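Mitochondrial enolase superfamily member 1 (Homo sapiens, PDB 4A35) catalyses the magnesium-dependent dehydration of L-fuconate to 2-keto-3-deoxy-L-fuconate, a step in the breakdown of L-fucose. Local coordinates at residues A[13-18]-A[424-429]; A[124-129]-A[413-418]; A[359-364]-A[391-396]; A[363-367]-A[397-401]. One frame throughout, in Å; residues are numbered along the deposited sequence. Where two conformers were deposited one is given.

Interaction 1: residues A[13-18]-A[424-429]. With EDO (1,2-ethanediol), chain D.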
loop_
_atom_site.group_PDB
_atom_site.type_symbol
_atom_site.label_atom_id
_atom_site.label_comp_id
_atom_site.label_asym_id
_atom_site.label_seq_id
_atom_site.Cartn_x
_atom_site.Cartn_y
_atom_site.Cartn_z
ATOM N N ARG A 13 3.408 1.823 22.117
ATOM C CA ARG A 13 4.146 0.653 22.546
ATOM C C ARG A 13 3.859 -0.536 21.648
ATOM O O ARG A 13 2.756 -0.706 21.142
ATOM C CB ARG A 13 3.809 0.342 24.024
ATOM C CG ARG A 13 4.384 1.415 25.029
ATOM C CD ARG A 13 3.837 1.169 26.423
ATOM N NE ARG A 13 2.423 1.599 26.471
ATOM C CZ ARG A 13 1.644 1.553 27.541
ATOM N NH1 ARG A 13 2.093 1.013 28.685
ATOM N NH2 ARG A 13 0.388 2.003 27.472
ATOM N N ASP A 14 4.876 -1.369 21.479
ATOM C CA ASP A 14 4.876 -2.593 20.676
ATOM C C ASP A 14 4.403 -3.720 21.602
ATOM O O ASP A 14 5.135 -4.081 22.523
ATOM C CB ASP A 14 6.331 -2.819 20.174
ATOM C CG ASP A 14 6.516 -3.953 19.200
ATOM O OD1 ASP A 14 5.632 -4.862 19.157
ATOM O OD2 ASP A 14 7.583 -3.981 18.515
ATOM N N VAL A 15 3.147 -4.225 21.419
ATOM C CA VAL A 15 2.560 -5.262 22.286
ATOM C C VAL A 15 2.376 -6.533 21.465
ATOM O O VAL A 15 1.770 -6.468 20.405
ATOM C CB VAL A 15 1.218 -4.786 22.927
ATOM C CG1 VAL A 15 0.711 -5.777 23.968
ATOM C CG2 VAL A 15 1.374 -3.398 23.546
ATOM N N ARG A 16 2.919 -7.671 21.917
ATOM C CA ARG A 16 2.840 -8.879 21.113
ATOM C C ARG A 16 2.418 -10.052 21.922
ATOM O O ARG A 16 2.891 -10.252 23.032
ATOM C CB ARG A 16 4.222 -9.188 20.438
ATOM C CG ARG A 16 4.745 -8.036 19.548
ATOM C CD ARG A 16 6.034 -8.430 18.834
ATOM N NE ARG A 16 6.625 -7.236 18.220
ATOM C CZ ARG A 16 7.568 -7.250 17.286
ATOM N NH1 ARG A 16 8.031 -8.405 16.814
ATOM N NH2 ARG A 16 8.036 -6.116 16.799
ATOM N N PHE A 17 1.457 -10.810 21.367
ATOM C CA PHE A 17 0.971 -12.019 22.005
ATOM C C PHE A 17 1.552 -13.215 21.242
ATOM O O PHE A 17 1.450 -13.293 20.010
ATOM C CB PHE A 17 -0.580 -12.036 22.118
ATOM C CG PHE A 17 -1.103 -10.848 22.912
ATOM C CD1 PHE A 17 -1.229 -10.916 24.300
ATOM C CD2 PHE A 17 -1.414 -9.641 22.274
ATOM C CE1 PHE A 17 -1.649 -9.800 25.046
ATOM C CE2 PHE A 17 -1.836 -8.520 23.018
ATOM C CZ PHE A 17 -1.946 -8.607 24.398
ATOM N N PRO A 18 2.052 -14.227 21.989
ATOM C CA PRO A 18 2.691 -15.396 21.325
ATOM C C PRO A 18 1.676 -16.445 20.832
ATOM O O PRO A 18 1.750 -17.625 21.159
ATOM C CB PRO A 18 3.617 -15.944 22.406
ATOM C CG PRO A 18 2.882 -15.576 23.739
ATOM C CD PRO A 18 2.274 -14.221 23.460
ATOM N N VAL A 424 -0.546 -5.054 28.888
ATOM C CA VAL A 424 0.385 -4.348 27.986
ATOM C C VAL A 424 1.850 -4.550 28.437
ATOM O O VAL A 424 2.707 -4.999 27.652
ATOM C CB VAL A 424 0.019 -2.843 27.930
ATOM C CG1 VAL A 424 1.094 -2.029 27.203
ATOM C CG2 VAL A 424 -1.358 -2.648 27.294
ATOM N N LYS A 425 2.100 -4.300 29.718
ATOM C CA LYS A 425 3.461 -4.412 30.272
ATOM C C LYS A 425 4.041 -5.824 30.168
ATOM O O LYS A 425 5.222 -5.951 29.812
ATOM C CB LYS A 425 3.461 -3.927 31.741
ATOM C CG LYS A 425 3.148 -2.443 31.790
ATOM C CD LYS A 425 3.105 -1.837 33.170
ATOM C CE LYS A 425 2.777 -0.363 33.051
ATOM N NZ LYS A 425 3.854 0.415 32.355
ATOM N N LYS A 426 3.235 -6.878 30.430
ATOM C CA LYS A 426 3.742 -8.265 30.367
ATOM C C LYS A 426 4.085 -8.666 28.923
ATOM O O LYS A 426 4.963 -9.507 28.704
ATOM C CB LYS A 426 2.686 -9.270 30.899
ATOM C CG LYS A 426 2.831 -9.652 32.372
ATOM C CD LYS A 426 1.772 -10.681 32.757
ATOM C CE LYS A 426 1.969 -11.221 34.156
ATOM N NZ LYS A 426 0.920 -12.209 34.506
ATOM N N HIS A 427 3.343 -8.086 27.954
ATOM C CA HIS A 427 3.467 -8.479 26.533
ATOM C C HIS A 427 4.216 -7.471 25.620
ATOM O O HIS A 427 4.363 -7.706 24.400
ATOM C CB HIS A 427 2.046 -8.743 25.991
ATOM C CG HIS A 427 1.414 -9.929 26.643
ATOM N ND1 HIS A 427 0.620 -9.792 27.791
ATOM C CD2 HIS A 427 1.531 -11.242 26.336
ATOM C CE1 HIS A 427 0.263 -11.027 28.123
ATOM N NE2 HIS A 427 0.771 -11.930 27.266
ATOM N N GLN A 428 4.778 -6.404 26.236
ATOM C CA GLN A 428 5.564 -5.426 25.506
ATOM C C GLN A 428 6.819 -6.092 24.927
ATOM O O GLN A 428 7.468 -6.919 25.595
ATOM C CB GLN A 428 5.944 -4.292 26.434
ATOM C CG GLN A 428 6.299 -3.031 25.731
ATOM C CD GLN A 428 6.327 -1.849 26.653
ATOM O OE1 GLN A 428 5.827 -1.878 27.807
ATOM N NE2 GLN A 428 6.852 -0.763 26.110
ATOM N N TYR A 429 7.036 -5.856 23.645
ATOM C CA TYR A 429 8.169 -6.427 22.928
ATOM C C TYR A 429 9.288 -5.357 22.749
ATOM O O TYR A 429 9.014 -4.267 22.224
ATOM C CB TYR A 429 7.727 -7.011 21.571
ATOM C CG TYR A 429 8.893 -7.657 20.855
ATOM C CD1 TYR A 429 9.251 -8.978 21.121
ATOM C CD2 TYR A 429 9.681 -6.933 19.957
ATOM C CE1 TYR A 429 10.386 -9.553 20.538
ATOM C CE2 TYR A 429 10.794 -7.512 19.334
ATOM C CZ TYR A 429 11.156 -8.818 19.655
ATOM O OH TYR A 429 12.261 -9.416 19.097
HETATM C C1 EDO D . 8.207 -11.711 18.524
HETATM O O1 EDO D . 7.368 -11.136 17.516
HETATM C C2 EDO D . 9.697 -11.799 18.059
HETATM O O2 EDO D . 9.803 -12.009 16.649
HETATM O O HOH W 1 4.813 0.119 29.529
HETATM O O HOH W 2 9.624 -2.797 19.511
HETATM O O HOH W 3 7.255 -0.608 23.072
#
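Arg16 lays its guanidinium flat on the ring of Tyr429, with planes 20° apart and CZ 3.4 Å from Tyr429 CD2. This off-centre cation-pi stack sits where strand 7-16, an outer strand of the three-stranded antiparallel sheet of the N-terminal domain, meets the end of helix 421-427. A single beta bridge, Val15 with Gln428, joins the backbones. Its two bonds run from Tyr429 N to Asp14 O (2.8 Å) and from Arg16 N to His427 O (2.9 Å). Arg16 grips the Asp14 carboxylate side-on, NE to OD1 at 2.7 Å and NH2 to OD2, and this fixes the turn of the guanidinium. Glu64 binds NH2 as well. With a leucine in place of Arg16, Asp14 would probably lose its charge partner and the Tyr429 ring its flat cover. Phe17 sets CE1 over the centre of the His427 ring, planes oblique at 36°; His427 ND1 bonds back to Ser423 O. Arg13 bends at chi3 (-74°), which lays one face of its guanidinium against Val424 CG1. Its NH1 also pairs with Glu421. Water 1 accepts from Arg13 NH1 and Lys425 NZ and donates to Gln428 OE1 at 2.8 Å.

Interaction 2: residues A[124-129]-A[413-418]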
loop_
_atom_site.group_PDB
_atom_site.type_symbol
_atom_site.label_atom_id
_atom_site.label_comp_id
_atom_site.label_asym_id
_atom_site.label_seq_id
_atom_site.Cartn_x
_atom_site.Cartn_y
_atom_site.Cartn_z
ATOM N N TRP A 124 -10.771 9.031 18.458
ATOM C CA TRP A 124 -12.213 8.631 18.540
ATOM C C TRP A 124 -12.519 8.109 19.952
ATOM O O TRP A 124 -13.545 8.466 20.526
ATOM C CB TRP A 124 -12.540 7.577 17.483
ATOM C CG TRP A 124 -12.774 8.205 16.139
ATOM C CD1 TRP A 124 -11.864 8.357 15.123
ATOM C CD2 TRP A 124 -13.972 8.855 15.710
ATOM N NE1 TRP A 124 -12.418 9.094 14.102
ATOM C CE2 TRP A 124 -13.746 9.322 14.391
ATOM C CE3 TRP A 124 -15.258 9.005 16.281
ATOM C CZ2 TRP A 124 -14.733 9.989 13.656
ATOM C CZ3 TRP A 124 -16.265 9.602 15.517
ATOM C CH2 TRP A 124 -15.997 10.086 14.223
ATOM N N ASP A 125 -11.591 7.333 20.547
ATOM C CA ASP A 125 -11.793 6.815 21.922
ATOM C C ASP A 125 -11.899 7.965 22.912
ATOM O O ASP A 125 -12.880 8.049 23.674
ATOM C CB ASP A 125 -10.656 5.859 22.319
ATOM C CG ASP A 125 -10.842 5.258 23.718
ATOM O OD1 ASP A 125 -11.922 4.622 23.968
ATOM O OD2 ASP A 125 -9.899 5.370 24.537
ATOM N N LEU A 126 -10.965 8.914 22.807
ATOM C CA LEU A 126 -10.940 10.081 23.671
ATOM C C LEU A 126 -12.217 10.926 23.536
ATOM O O LEU A 126 -12.838 11.293 24.554
ATOM C CB LEU A 126 -9.697 10.912 23.323
ATOM C CG LEU A 126 -9.512 12.230 24.091
ATOM C CD1 LEU A 126 -9.504 12.014 25.638
ATOM C CD2 LEU A 126 -8.219 12.933 23.619
ATOM N N TRP A 127 -12.608 11.231 22.307
ATOM C CA TRP A 127 -13.794 12.034 22.025
ATOM C C TRP A 127 -15.046 11.347 22.616
ATOM O O TRP A 127 -15.806 11.979 23.370
ATOM C CB TRP A 127 -13.923 12.228 20.480
ATOM C CG TRP A 127 -15.075 13.088 20.050
ATOM C CD1 TRP A 127 -15.799 13.948 20.828
ATOM C CD2 TRP A 127 -15.635 13.174 18.731
ATOM N NE1 TRP A 127 -16.779 14.551 20.083
ATOM C CE2 TRP A 127 -16.656 14.150 18.777
ATOM C CE3 TRP A 127 -15.279 12.629 17.485
ATOM C CZ2 TRP A 127 -17.425 14.486 17.651
ATOM C CZ3 TRP A 127 -16.016 12.994 16.364
ATOM C CH2 TRP A 127 -17.058 13.927 16.450
ATOM N N ALA A 128 -15.233 10.047 22.318
ATOM C CA ALA A 128 -16.415 9.292 22.802
ATOM C C ALA A 128 -16.426 9.256 24.339
ATOM O O ALA A 128 -17.452 9.528 24.949
ATOM C CB ALA A 128 -16.422 7.885 22.225
ATOM N N LYS A 129 -15.266 9.066 24.958
ATOM C CA LYS A 129 -15.184 9.091 26.431
ATOM C C LYS A 129 -15.526 10.474 27.005
ATOM O O LYS A 129 -16.246 10.535 28.015
ATOM C CB LYS A 129 -13.785 8.671 26.928
ATOM C CG LYS A 129 -13.464 7.174 26.784
ATOM C CD LYS A 129 -11.984 6.928 27.146
ATOM C CE LYS A 129 -11.733 5.435 27.318
ATOM N NZ LYS A 129 -10.266 5.123 27.311
ATOM N N PRO A 413 -18.493 4.414 27.992
ATOM C CA PRO A 413 -17.935 5.423 27.062
ATOM C C PRO A 413 -16.627 4.945 26.369
ATOM O O PRO A 413 -15.808 4.210 26.976
ATOM C CB PRO A 413 -17.647 6.626 27.979
ATOM C CG PRO A 413 -18.600 6.444 29.170
ATOM C CD PRO A 413 -18.629 4.950 29.376
ATOM N N GLY A 414 -16.430 5.379 25.128
ATOM C CA GLY A 414 -15.206 5.069 24.379
ATOM C C GLY A 414 -15.357 4.082 23.239
ATOM O O GLY A 414 -16.485 3.695 22.873
ATOM N N TYR A 415 -14.196 3.720 22.621
ATOM C CA TYR A 415 -14.184 2.864 21.427
ATOM C C TYR A 415 -13.821 1.388 21.801
ATOM O O TYR A 415 -13.529 0.581 20.914
ATOM C CB TYR A 415 -13.170 3.472 20.433
ATOM C CG TYR A 415 -13.281 3.036 18.989
ATOM C CD1 TYR A 415 -14.386 2.298 18.537
ATOM C CD2 TYR A 415 -12.298 3.375 18.068
ATOM C CE1 TYR A 415 -14.453 1.832 17.232
ATOM C CE2 TYR A 415 -12.386 2.967 16.736
ATOM C CZ TYR A 415 -13.431 2.129 16.346
ATOM O OH TYR A 415 -13.562 1.745 15.037
ATOM N N SER A 416 -13.821 1.058 23.142
ATOM C CA SER A 416 -13.434 -0.301 23.646
ATOM C C SER A 416 -11.978 -0.654 23.245
ATOM O O SER A 416 -11.633 -1.845 23.154
ATOM C CB SER A 416 -14.349 -1.403 23.101
ATOM O OG SER A 416 -15.710 -1.084 23.309
ATOM N N THR A 417 -11.159 0.367 22.974
ATOM C CA THR A 417 -9.733 0.207 22.573
ATOM C C THR A 417 -8.816 0.003 23.803
ATOM O O THR A 417 -7.668 -0.423 23.662
ATOM C CB THR A 417 -9.248 1.502 21.863
ATOM O OG1 THR A 417 -9.756 2.578 22.652
ATOM C CG2 THR A 417 -9.772 1.652 20.430
ATOM N N GLU A 418 -9.273 0.452 24.986
ATOM C CA GLU A 418 -8.429 0.464 26.164
ATOM C C GLU A 418 -7.953 -0.933 26.598
ATOM O O GLU A 418 -8.759 -1.849 26.765
ATOM C CB GLU A 418 -9.124 1.160 27.342
ATOM C CG GLU A 418 -8.172 1.382 28.509
ATOM C CD GLU A 418 -8.703 2.413 29.475
ATOM O OE1 GLU A 418 -9.743 3.048 29.174
ATOM O OE2 GLU A 418 -8.130 2.507 30.578
HETATM O O HOH W 4 -11.657 2.246 25.505
#
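Pro413 opens the contact by resting CB 3.8 Å from Lys129 CA on helix 110-131. Gly414 follows with its CA against Ala128 CB (3.7 Å) and Lys129 CG. A side chain at Gly414 would run into Asp125 OD1, and the backbone angles there also favour glycine. Tyr415 N then donates a nearly straight bond to Asp125 OD1, 2.8 Å and 169°, on the anti lone pair. Asp125 reaches it with CG anti to the backbone N (chi1 -178°). Thr417 brings OG1 to 3.1 Å from Asp125 CG, but its hydroxyl bonds to Cys53 O. Glu418 ends the walk: OE1 meets Lys129 NZ at 2.8 Å, from above the carboxylate plane. Lys129 NZ also holds Asp125 OD2 at 2.8 Å, so one ammonium links two carboxylates. Water 4 joins Asp125 OD1 to Glu418 N. An asparagine in place of Asp125 would probably leave Lys129 with one carboxylate fewer and weaken this network. Cys53 N binds Asp125 OD2, and Lys51 O takes Lys129 NZ. The loop 413-418 is thus held between helix 110-131 and the start of strand 52-58, while Tyr415 packs on helices 135-141, 335-348 and 362-377.

Interaction 3: residues A[359-364]-A[391-396]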
loop_
_atom_site.group_PDB
_atom_site.type_symbol
_atom_site.label_atom_id
_atom_site.label_comp_id
_atom_site.label_asym_id
_atom_site.label_seq_id
_atom_site.Cartn_x
_atom_site.Cartn_y
_atom_site.Cartn_z
ATOM N N GLY A 359 -7.994 -11.170 15.678
ATOM C CA GLY A 359 -6.729 -10.527 16.007
ATOM C C GLY A 359 -6.644 -10.014 17.438
ATOM O O GLY A 359 -7.099 -10.694 18.345
ATOM N N VAL A 360 -6.048 -8.829 17.635
ATOM C CA VAL A 360 -5.960 -8.106 18.912
ATOM C C VAL A 360 -6.964 -6.983 18.896
ATOM O O VAL A 360 -6.686 -5.939 18.274
ATOM C CB VAL A 360 -4.529 -7.487 19.205
ATOM C CG1 VAL A 360 -4.481 -6.862 20.611
ATOM C CG2 VAL A 360 -3.442 -8.519 19.046
ATOM N N GLY A 361 -8.093 -7.166 19.572
ATOM C CA GLY A 361 -9.069 -6.086 19.713
ATOM C C GLY A 361 -9.881 -5.679 18.499
ATOM O O GLY A 361 -10.693 -4.756 18.616
ATOM N N LEU A 362 -9.721 -6.334 17.322
ATOM C CA LEU A 362 -10.579 -5.941 16.170
ATOM C C LEU A 362 -12.090 -6.128 16.487
ATOM O O LEU A 362 -12.882 -5.290 16.064
ATOM C CB LEU A 362 -10.217 -6.760 14.916
ATOM C CG LEU A 362 -8.725 -6.662 14.444
ATOM C CD1 LEU A 362 -8.501 -7.541 13.165
ATOM C CD2 LEU A 362 -8.330 -5.172 14.130
ATOM N N CYS A 363 -12.473 -7.214 17.211
ATOM C CA CYS A 363 -13.891 -7.431 17.631
ATOM C C CYS A 363 -14.375 -6.202 18.452
ATOM O O CYS A 363 -15.472 -5.663 18.197
ATOM C CB CYS A 363 -14.029 -8.712 18.464
ATOM S SG CYS A 363 -13.580 -10.233 17.590
ATOM N N GLU A 364 -13.556 -5.809 19.477
ATOM C CA GLU A 364 -13.869 -4.712 20.387
ATOM C C GLU A 364 -14.157 -3.397 19.616
ATOM O O GLU A 364 -15.083 -2.681 19.992
ATOM C CB GLU A 364 -12.695 -4.480 21.360
ATOM C CG GLU A 364 -12.644 -5.446 22.556
ATOM C CD GLU A 364 -12.458 -6.932 22.267
ATOM O OE1 GLU A 364 -11.832 -7.279 21.235
ATOM O OE2 GLU A 364 -12.802 -7.743 23.158
ATOM N N HIS A 391 -10.159 -15.132 20.795
ATOM C CA HIS A 391 -8.809 -14.735 21.219
ATOM C C HIS A 391 -8.715 -13.418 22.050
ATOM O O HIS A 391 -9.267 -12.404 21.613
ATOM C CB HIS A 391 -7.930 -14.523 19.947
ATOM C CG HIS A 391 -7.255 -15.738 19.369
ATOM N ND1 HIS A 391 -7.982 -16.760 18.753
ATOM C CD2 HIS A 391 -5.934 -15.988 19.212
ATOM C CE1 HIS A 391 -7.082 -17.608 18.291
ATOM N NE2 HIS A 391 -5.832 -17.182 18.539
ATOM N N LEU A 392 -7.929 -13.416 23.195
ATOM C CA LEU A 392 -7.353 -12.218 23.833
ATOM C C LEU A 392 -8.253 -11.103 24.364
ATOM O O LEU A 392 -7.747 -10.021 24.739
ATOM C CB LEU A 392 -6.382 -11.575 22.788
ATOM C CG LEU A 392 -5.291 -12.519 22.168
ATOM C CD1 LEU A 392 -4.490 -11.789 21.042
ATOM C CD2 LEU A 392 -4.373 -13.121 23.260
ATOM N N HIS A 393 -9.540 -11.345 24.453
ATOM C CA HIS A 393 -10.475 -10.363 25.014
ATOM C C HIS A 393 -10.174 -10.031 26.489
ATOM O O HIS A 393 -10.460 -8.909 26.903
ATOM C CB HIS A 393 -11.928 -10.851 24.892
ATOM C CG HIS A 393 -12.291 -11.201 23.483
ATOM N ND1 HIS A 393 -12.456 -10.220 22.516
ATOM C CD2 HIS A 393 -12.362 -12.418 22.889
ATOM C CE1 HIS A 393 -12.682 -10.867 21.380
ATOM N NE2 HIS A 393 -12.649 -12.196 21.562
ATOM N N GLU A 394 -9.543 -10.962 27.247
ATOM C CA GLU A 394 -9.179 -10.769 28.665
ATOM C C GLU A 394 -8.134 -9.619 28.839
ATOM O O GLU A 394 -7.947 -9.139 29.959
ATOM C CB GLU A 394 -8.652 -12.088 29.304
ATOM C CG GLU A 394 -7.344 -12.654 28.735
ATOM C CD GLU A 394 -7.440 -13.488 27.463
ATOM O OE1 GLU A 394 -8.504 -13.470 26.808
ATOM O OE2 GLU A 394 -6.461 -14.199 27.143
ATOM N N HIS A 395 -7.501 -9.158 27.729
ATOM C CA HIS A 395 -6.493 -8.094 27.813
ATOM C C HIS A 395 -7.104 -6.707 27.593
ATOM O O HIS A 395 -6.398 -5.706 27.733
ATOM C CB HIS A 395 -5.338 -8.344 26.828
ATOM C CG HIS A 395 -4.663 -9.670 27.039
ATOM N ND1 HIS A 395 -4.048 -9.985 28.235
ATOM C CD2 HIS A 395 -4.582 -10.743 26.219
ATOM C CE1 HIS A 395 -3.588 -11.216 28.099
ATOM N NE2 HIS A 395 -3.843 -11.701 26.900
ATOM N N PHE A 396 -8.415 -6.656 27.305
ATOM C CA PHE A 396 -9.141 -5.401 27.112
ATOM C C PHE A 396 -9.940 -5.079 28.376
ATOM O O PHE A 396 -10.545 -5.962 28.991
ATOM C CB PHE A 396 -10.055 -5.481 25.857
ATOM C CG PHE A 396 -9.195 -5.405 24.609
ATOM C CD1 PHE A 396 -8.499 -6.527 24.154
ATOM C CD2 PHE A 396 -8.923 -4.176 24.005
ATOM C CE1 PHE A 396 -7.629 -6.439 23.056
ATOM C CE2 PHE A 396 -8.030 -4.083 22.911
ATOM C CZ PHE A 396 -7.392 -5.211 22.450
HETATM O O HOH W 5 -9.854 -11.745 18.838
HETATM O O HOH W 6 -9.295 -9.160 21.407
#
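Glu364 reaches from the first turn of helix 362-377 to His393 and Phe396 in the loop 391-396. Its CB packs on Ser416 O of another loop. CG lies 4.0 Å from Phe396 CG. The chain bends at chi2 (62°), which turns the carboxylate back over the Phe396 ring, with planes only 14° apart and OE1 above one face. CD approaches the edge of the His393 ring. At the tip, OE2 accepts a hydrogen bond from His393 ND1 at 2.6 Å. The donor sits on the syn lone pair, and OE2 lies near the imidazole plane. Water 6 accepts from Gly361 N at 3.0 Å and lies within bonding distance of the other tip atom, OE1, one of several acceptors competing for its protons.

With an acceptor at each nitrogen of His393, Glu364 OE2 at ND1 and Val389 O at NE2, the ring is fixed and may well be protonated and positively charged. Cys363 SG stands at the ring edge, 5.0 Å from the centroid of His393. Phe396 pushes CZ to 3.3 Å from Gly361 CA, where a side chain would clash. Val360 splits its branches: CG1 meets the edge of the Phe396 ring near CZ at 3.8 Å, and CG2 meets Leu392 CD1 at 4.0 Å.

Gly361 is the N-cap of helix 362-377, and its positive phi suits glycine. The segment directly follows His356, Ala357 and Gly358, which probably bind substrate, and His356 is a predicted active-site residue. A loop leading from these residues into helix 362-377 packs here against a later loop, in the barrel domain of the enolase superfamily.

Interaction 4: residues A[363-367]-A[397-401]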
loop_
_atom_site.group_PDB
_atom_site.type_symbol
_atom_site.label_atom_id
_atom_site.label_comp_id
_atom_site.label_asym_id
_atom_site.label_seq_id
_atom_site.Cartn_x
_atom_site.Cartn_y
_atom_site.Cartn_z
ATOM N N CYS A 363 -12.473 -7.214 17.211
ATOM C CA CYS A 363 -13.891 -7.431 17.631
ATOM C C CYS A 363 -14.375 -6.202 18.452
ATOM O O CYS A 363 -15.472 -5.663 18.197
ATOM C CB CYS A 363 -14.029 -8.712 18.464
ATOM S SG CYS A 363 -13.580 -10.233 17.590
ATOM N N GLU A 364 -13.556 -5.809 19.477
ATOM C CA GLU A 364 -13.869 -4.712 20.387
ATOM C C GLU A 364 -14.157 -3.397 19.616
ATOM O O GLU A 364 -15.083 -2.681 19.992
ATOM C CB GLU A 364 -12.695 -4.480 21.360
ATOM C CG GLU A 364 -12.644 -5.446 22.556
ATOM C CD GLU A 364 -12.458 -6.932 22.267
ATOM O OE1 GLU A 364 -11.832 -7.279 21.235
ATOM O OE2 GLU A 364 -12.802 -7.743 23.158
ATOM N N LEU A 365 -13.452 -3.149 18.514
ATOM C CA LEU A 365 -13.654 -1.866 17.760
ATOM C C LEU A 365 -14.718 -1.992 16.705
ATOM O O LEU A 365 -15.624 -1.186 16.666
ATOM C CB LEU A 365 -12.341 -1.393 17.063
ATOM C CG LEU A 365 -11.315 -0.677 17.939
ATOM C CD1 LEU A 365 -10.843 -1.589 19.113
ATOM C CD2 LEU A 365 -10.109 -0.180 17.088
ATOM N N VAL A 366 -14.590 -2.986 15.828
ATOM C CA VAL A 366 -15.437 -3.078 14.653
ATOM C C VAL A 366 -16.949 -3.255 15.008
ATOM O O VAL A 366 -17.784 -2.782 14.254
ATOM C CB VAL A 366 -14.924 -4.102 13.653
ATOM C CG1 VAL A 366 -15.468 -5.507 13.916
ATOM C CG2 VAL A 366 -15.204 -3.615 12.218
ATOM N N GLN A 367 -17.260 -3.858 16.154
ATOM C CA GLN A 367 -18.677 -4.018 16.610
ATOM C C GLN A 367 -19.380 -2.605 16.651
ATOM O O GLN A 367 -20.545 -2.504 16.307
ATOM C CB GLN A 367 -18.710 -4.706 18.011
ATOM C CG GLN A 367 -18.059 -3.871 19.116
ATOM C CD GLN A 367 -18.169 -4.524 20.491
ATOM O OE1 GLN A 367 -19.083 -5.344 20.754
ATOM N NE2 GLN A 367 -17.190 -4.247 21.340
ATOM N N LYS A 397 -9.968 -3.797 28.725
ATOM C CA LYS A 397 -10.740 -3.275 29.863
ATOM C C LYS A 397 -12.274 -3.460 29.587
ATOM O O LYS A 397 -13.060 -3.725 30.503
ATOM C CB LYS A 397 -10.366 -1.793 30.103
ATOM C CG LYS A 397 -11.215 -1.153 31.246
ATOM C CD LYS A 397 -10.797 0.271 31.647
ATOM C CE LYS A 397 -11.653 0.750 32.839
ATOM N NZ LYS A 397 -11.132 2.055 33.345
ATOM N N TYR A 398 -12.680 -3.279 28.322
ATOM C CA TYR A 398 -14.091 -3.380 27.887
ATOM C C TYR A 398 -14.222 -4.519 26.861
ATOM O O TYR A 398 -14.333 -4.265 25.665
ATOM C CB TYR A 398 -14.535 -2.039 27.288
ATOM C CG TYR A 398 -14.301 -0.872 28.219
ATOM C CD1 TYR A 398 -15.128 -0.661 29.326
ATOM C CD2 TYR A 398 -13.209 -0.013 28.038
ATOM C CE1 TYR A 398 -14.914 0.416 30.196
ATOM C CE2 TYR A 398 -12.988 1.066 28.893
ATOM C CZ TYR A 398 -13.861 1.290 29.960
ATOM O OH TYR A 398 -13.695 2.357 30.819
ATOM N N PRO A 399 -14.136 -5.804 27.284
ATOM C CA PRO A 399 -14.136 -6.893 26.280
ATOM C C PRO A 399 -15.492 -7.008 25.613
ATOM O O PRO A 399 -16.482 -6.587 26.220
ATOM C CB PRO A 399 -13.848 -8.150 27.125
ATOM C CG PRO A 399 -14.399 -7.780 28.509
ATOM C CD PRO A 399 -14.020 -6.335 28.666
ATOM N N VAL A 400 -15.546 -7.586 24.407
ATOM C CA VAL A 400 -16.837 -7.806 23.751
ATOM C C VAL A 400 -17.758 -8.707 24.644
ATOM O O VAL A 400 -17.286 -9.623 25.352
ATOM C CB VAL A 400 -16.699 -8.401 22.322
ATOM C CG1 VAL A 400 -15.948 -7.473 21.356
ATOM C CG2 VAL A 400 -16.078 -9.784 22.332
ATOM N N MET A 401 -19.062 -8.438 24.598
ATOM C CA MET A 401 -20.087 -9.227 25.287
ATOM C C MET A 401 -20.916 -9.974 24.249
ATOM O O MET A 401 -21.711 -9.373 23.525
ATOM C CB MET A 401 -20.997 -8.345 26.187
ATOM C CG MET A 401 -20.239 -7.520 27.211
ATOM S SD MET A 401 -19.689 -8.525 28.606
ATOM C CE MET A 401 -18.148 -8.490 28.358
HETATM O O HOH W 7 -16.534 -3.578 24.174
HETATM O O HOH W 8 -20.031 -6.376 23.096
#
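Val400 meets helix 362-377 through both its backbone and its side chain. The direct polar link is one hydrogen bond, from Val400 N to Glu364 OE2, 3.0 Å long with an angle of 159° at the hydrogen. The donor comes from above the carboxylate plane, 36° out of it. The same oxygen also takes His393 ND1, so two donors grip it. Pro399 CA sits beside it at 3.5 Å.

The packing contacts centre on one methyl. Val400 CG1 touches Cys363 CB at 3.7 Å and Gln367 NE2 at 3.5 Å. This methyl lies anti to the carbonyl carbon of Val400 (chi1 -62°), which points it at the helix backbone. Beyond the helix, Val400 also packs on Tyr388 and Tyr407 of the neighbouring strands.

Gln367 is held from within the helix. Its NE2 donates to Glu364 O at 3.0 Å, with the carbonyl oxygen in the amide plane. This fixes the amide alongside Val400.

Water carries the remaining polar links. Water 7 donates to Tyr398 O at 2.7 Å and accepts a weak bond from Gln367 NE2. Water 8 accepts from Met401 N and lies 2.7 Å from Gln367 OE1.

The loop is tied to the helix by its backbone N-H and C=O groups, one directly and two through water, with the Val400 methyl packed against the helix. A buried glutamate meeting two N-H donors is likely to stay ionised, its negative charge offset by the histidine and amide N-H groups.

Overall arrangement
Interactions 3 and 4 are buried and adjoining. They share Cys363 and Glu364 of helix 362-377, and each brings one part of the loop 391-401 onto it. Interaction 2, also buried, ties helix 110-131 of the N-terminal domain to a loop of the C-terminal one, and touches both: Glu418 O probably bonds Lys397 N. Interaction 1 is more exposed, and its centre lies about 20 Å from the centre of the chain, yet Phe17 reaches inward to His395, Val360 and Leu392 of interaction 3. Chemistry follows place. A guanidinium-ring stack, a beta bridge and bridging waters mark interaction 1, a salt-bridge network interaction 2, and one shared carboxylate interactions 3 and 4. Interaction 1 encloses the others along the chain.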